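Xyloglucan-specific endo-beta-1,4-glucanase GH12 (Aspergillus niveus, PDB 4NPR) probably hydrolyses internal beta-1,4-glucosidic linkages in the backbone of xyloglucan, retaining the beta configuration at the cleaved glucose. Local coordinates at residues Y137-W142 / Y182-Q187. Numbering follows the deposited sequence.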
ATOM      1  N   TYR A 137      12.899   6.122  -3.478  1.00 20.59           N
ATOM      2  CA  TYR A 137      11.740   5.870  -4.298  1.00 19.91           C
ATOM      3  C   TYR A 137      10.594   5.227  -3.575  1.00 18.51           C
ATOM      4  O   TYR A 137      10.742   4.460  -2.632  1.00 17.87           O
ATOM      5  CB  TYR A 137      12.098   4.988  -5.477  1.00 20.86           C
ATOM      6  CG  TYR A 137      12.859   5.704  -6.524  1.00 21.78           C
ATOM      7  CD1 TYR A 137      12.207   6.512  -7.439  1.00 22.36           C
ATOM      8  CD2 TYR A 137      14.234   5.593  -6.596  1.00 23.60           C
ATOM      9  CE1 TYR A 137      12.913   7.185  -8.424  1.00 22.96           C
ATOM     10  CE2 TYR A 137      14.962   6.245  -7.589  1.00 24.81           C
ATOM     11  CZ  TYR A 137      14.294   7.044  -8.503  1.00 23.80           C
ATOM     12  OH  TYR A 137      15.017   7.723  -9.471  1.00 22.81           O
ATOM     13  N   GLU A 138       9.419   5.531  -4.062  1.00 17.72           N
ATOM     14  CA  GLU A 138       8.263   4.853  -3.592  1.00 18.48           C
ATOM     15  C   GLU A 138       7.414   4.483  -4.778  1.00 16.41           C
ATOM     16  O   GLU A 138       7.181   5.318  -5.655  1.00 14.91           O
ATOM     17  CB  GLU A 138       7.470   5.732  -2.608  1.00 19.91           C
ATOM     18  CG  GLU A 138       6.221   5.035  -2.053  1.00 21.80           C
ATOM     19  CD  GLU A 138       5.381   5.936  -1.155  1.00 24.02           C
ATOM     20  OE1 GLU A 138       5.691   7.142  -0.972  1.00 26.43           O
ATOM     21  OE2 GLU A 138       4.374   5.438  -0.630  1.00 27.33           O
ATOM     22  N   ILE A 139       6.951   3.236  -4.775  1.00 15.42           N
ATOM     23  CA  ILE A 139       6.039   2.740  -5.787  1.00 14.95           C
ATOM     24  C   ILE A 139       4.737   2.243  -5.154  1.00 15.46           C
ATOM     25  O   ILE A 139       4.722   1.377  -4.274  1.00 15.69           O
ATOM     26  CB  ILE A 139       6.686   1.618  -6.567  1.00 14.87           C
ATOM     27  CG1 ILE A 139       7.831   2.170  -7.400  1.00 14.85           C
ATOM     28  CG2 ILE A 139       5.682   0.967  -7.502  1.00 15.33           C
ATOM     29  CD1 ILE A 139       9.138   2.229  -6.669  1.00 14.62           C
ATOM     30  N   MET A 140       3.634   2.806  -5.594  1.00 15.22           N
ATOM     31  CA  MET A 140       2.356   2.408  -5.070  1.00 15.42           C
ATOM     32  C   MET A 140       1.562   1.750  -6.182  1.00 14.27           C
ATOM     33  O   MET A 140       1.648   2.130  -7.347  1.00 14.08           O
ATOM     34  CB  MET A 140       1.564   3.594  -4.532  1.00 16.55           C
ATOM     35  CG  MET A 140       2.326   4.554  -3.646  1.00 17.77           C
ATOM     36  SD  MET A 140       1.197   5.484  -2.550  1.00 22.07           S
ATOM     37  CE  MET A 140       0.574   4.292  -1.358  1.00 21.43           C
ATOM     38  N   VAL A 141       0.752   0.783  -5.790  1.00 13.11           N
ATOM     39  CA  VAL A 141      -0.141   0.143  -6.712  1.00 12.14           C
ATOM     40  C   VAL A 141      -1.490   0.141  -6.068  1.00 11.62           C
ATOM     41  O   VAL A 141      -1.719  -0.562  -5.086  1.00 11.32           O
ATOM     42  CB  VAL A 141       0.318  -1.278  -7.065  1.00 11.49           C
ATOM     43  CG1 VAL A 141      -0.668  -1.885  -8.031  1.00 11.17           C
ATOM     44  CG2 VAL A 141       1.728  -1.233  -7.673  1.00 11.16           C
ATOM     45  N   TRP A 142      -2.358   0.977  -6.617  1.00 11.30           N
ATOM     46  CA  TRP A 142      -3.695   1.177  -6.090  1.00 11.20           C
ATOM     47  C   TRP A 142      -4.657   0.202  -6.774  1.00 11.81           C
ATOM     48  O   TRP A 142      -4.936   0.292  -7.971  1.00 11.47           O
ATOM     49  CB  TRP A 142      -4.154   2.605  -6.337  1.00 10.90           C
ATOM     50  CG  TRP A 142      -3.452   3.679  -5.557  1.00 10.77           C
ATOM     51  CD1 TRP A 142      -2.135   3.699  -5.138  1.00 11.23           C
ATOM     52  CD2 TRP A 142      -4.011   4.905  -5.136  1.00 10.63           C
ATOM     53  NE1 TRP A 142      -1.866   4.853  -4.451  1.00 11.13           N
ATOM     54  CE2 TRP A 142      -3.003   5.618  -4.444  1.00 11.14           C
ATOM     55  CE3 TRP A 142      -5.268   5.476  -5.258  1.00 10.92           C
ATOM     56  CZ2 TRP A 142      -3.239   6.873  -3.868  1.00 11.36           C
ATOM     57  CZ3 TRP A 142      -5.509   6.734  -4.674  1.00 11.11           C
ATOM     58  CH2 TRP A 142      -4.510   7.411  -4.001  1.00 11.38           C
ATOM     59  N   TYR A 182       6.105   7.096  -7.609  1.00 14.25           N
ATOM     60  CA  TYR A 182       5.324   6.591  -8.728  1.00 14.15           C
ATOM     61  C   TYR A 182       4.106   5.878  -8.192  1.00 13.59           C
ATOM     62  O   TYR A 182       4.242   5.012  -7.350  1.00 12.61           O
ATOM     63  CB  TYR A 182       6.114   5.586  -9.506  1.00 16.25           C
ATOM     64  CG  TYR A 182       7.225   6.177 -10.364  1.00 18.41           C
ATOM     65  CD1 TYR A 182       6.932   6.847 -11.567  1.00 19.86           C
ATOM     66  CD2 TYR A 182       8.550   6.038 -10.000  1.00 20.01           C
ATOM     67  CE1 TYR A 182       7.933   7.418 -12.335  1.00 20.38           C
ATOM     68  CE2 TYR A 182       9.564   6.569 -10.790  1.00 21.72           C
ATOM     69  CZ  TYR A 182       9.245   7.268 -11.938  1.00 20.86           C
ATOM     70  OH  TYR A 182      10.254   7.795 -12.679  1.00 21.22           O
ATOM     71  N   SER A 183       2.914   6.241  -8.698  1.00 12.91           N
ATOM     72  CA  SER A 183       1.656   5.624  -8.290  1.00 11.74           C
ATOM     73  C   SER A 183       0.878   5.063  -9.471  1.00 11.20           C
ATOM     74  O   SER A 183       0.511   5.799 -10.373  1.00 10.24           O
ATOM     75  CB  SER A 183       0.776   6.623  -7.548  1.00 11.45           C
ATOM     76  OG  SER A 183       1.314   6.911  -6.284  1.00 11.02           O
ATOM     77  N   PHE A 184       0.642   3.745  -9.429  1.00 10.73           N
ATOM     78  CA  PHE A 184      -0.116   3.056 -10.446  1.00 10.74           C
ATOM     79  C   PHE A 184      -1.515   2.977  -9.884  1.00 11.16           C
ATOM     80  O   PHE A 184      -1.736   2.380  -8.845  1.00 11.58           O
ATOM     81  CB  PHE A 184       0.428   1.647 -10.681  1.00 10.35           C
ATOM     82  CG  PHE A 184       1.799   1.618 -11.289  1.00  9.87           C
ATOM     83  CD1 PHE A 184       2.914   1.849 -10.521  1.00  9.70           C
ATOM     84  CD2 PHE A 184       1.970   1.331 -12.633  1.00  9.70           C
ATOM     85  CE1 PHE A 184       4.168   1.823 -11.086  1.00  9.64           C
ATOM     86  CE2 PHE A 184       3.218   1.297 -13.205  1.00  9.23           C
ATOM     87  CZ  PHE A 184       4.315   1.547 -12.426  1.00  9.60           C
ATOM     88  N   VAL A 185      -2.458   3.603 -10.551  1.00 11.37           N
ATOM     89  CA  VAL A 185      -3.809   3.648 -10.059  1.00 11.80           C
ATOM     90  C   VAL A 185      -4.702   2.922 -11.045  1.00 12.68           C
ATOM     91  O   VAL A 185      -4.859   3.365 -12.215  1.00 12.31           O
ATOM     92  CB  VAL A 185      -4.293   5.093  -9.923  1.00 11.87           C
ATOM     93  CG1 VAL A 185      -5.752   5.094  -9.454  1.00 12.07           C
ATOM     94  CG2 VAL A 185      -3.388   5.888  -8.965  1.00 11.44           C
ATOM     95  N   ALA A 186      -5.264   1.797 -10.601  1.00 13.11           N
ATOM     96  CA  ALA A 186      -6.038   0.967 -11.508  1.00 14.15           C
ATOM     97  C   ALA A 186      -7.280   1.715 -11.983  1.00 14.64           C
ATOM     98  O   ALA A 186      -7.936   2.400 -11.196  1.00 16.25           O
ATOM     99  CB  ALA A 186      -6.416  -0.334 -10.851  1.00 14.23           C
ATOM    100  N   GLN A 187      -7.563   1.628 -13.274  1.00 14.28           N
ATOM    101  CA  GLN A 187      -8.736   2.284 -13.871  1.00 14.83           C
ATOM    102  C   GLN A 187     -10.099   1.721 -13.397  1.00 15.11           C
ATOM    103  O   GLN A 187     -11.075   2.455 -13.373  1.00 14.73           O
ATOM    104  CB  GLN A 187      -8.637   2.221 -15.406  1.00 14.72           C
ATOM    105  CG  GLN A 187      -7.439   2.992 -15.901  1.00 15.61           C
ATOM    106  CD  GLN A 187      -7.368   3.201 -17.410  1.00 16.33           C
ATOM    107  OE1 GLN A 187      -7.891   2.432 -18.234  1.00 16.84           O
ATOM    108  NE2 GLN A 187      -6.658   4.248 -17.776  1.00 17.28           N
TER
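With CG beside the backbone N (chi1 -69°) and the ring turned to a chi2 of 32°, the Trp142 indole lies alongside Val185, whose CG2, also beside its own backbone N, reaches over one indole face. The methyl sits 4.3 Å from the centroid of the five-membered ring, a CH-pi contact suited to a compact branched residue beside a broad flat one. On the same face of the sheet, Ser183 OG lies 3.7 Å from Met140 CG; the short serine side chain rests against the Met140 chain at CB and CG. Met140 SD in turn accepts a weak, nearly straight hydrogen bond from Trp142 NE1, at 3.7 Å, which gives the indole N-H a partner in this buried setting.

The opposite face is mainly aromatic and aliphatic. Phe184 lies beside Ile139, with CE1 4.0 Å from the CG2 branch, while its ring edge faces Met140 O in the ring plane. Tyr137 and Tyr182 point the same way and touch where CE1 of Tyr137 comes 4.1 Å from CE2 of Tyr182. Helix 198-207 covers part of this face: Phe200 meets the Phe184 ring edge-to-face, and Phe201 and Leu204 pack on Ile139.

Between the two faces the backbones run parallel, bonded in alternation. Tyr182 O accepts from Met140 N and Phe184 O from Trp142 N, the latter at 2.7 Å, while Tyr182, Phe184 and Ala186 donate back to Glu138, Met140 and Trp142.

This is the one parallel pairing in the otherwise antiparallel nine-stranded sheet of the GH12 beta-jelly roll, joining strands 137-146 and 179-186. Its chemistry implies a division of labour: regular backbone N-H...O hydrogen bonds set the register, aromatic and aliphatic side chains, partly covered by helix 198-207, pack on one face, and the other accommodates polar groups, among them Glu138, whose OE2 lies close to Asp124 OD1.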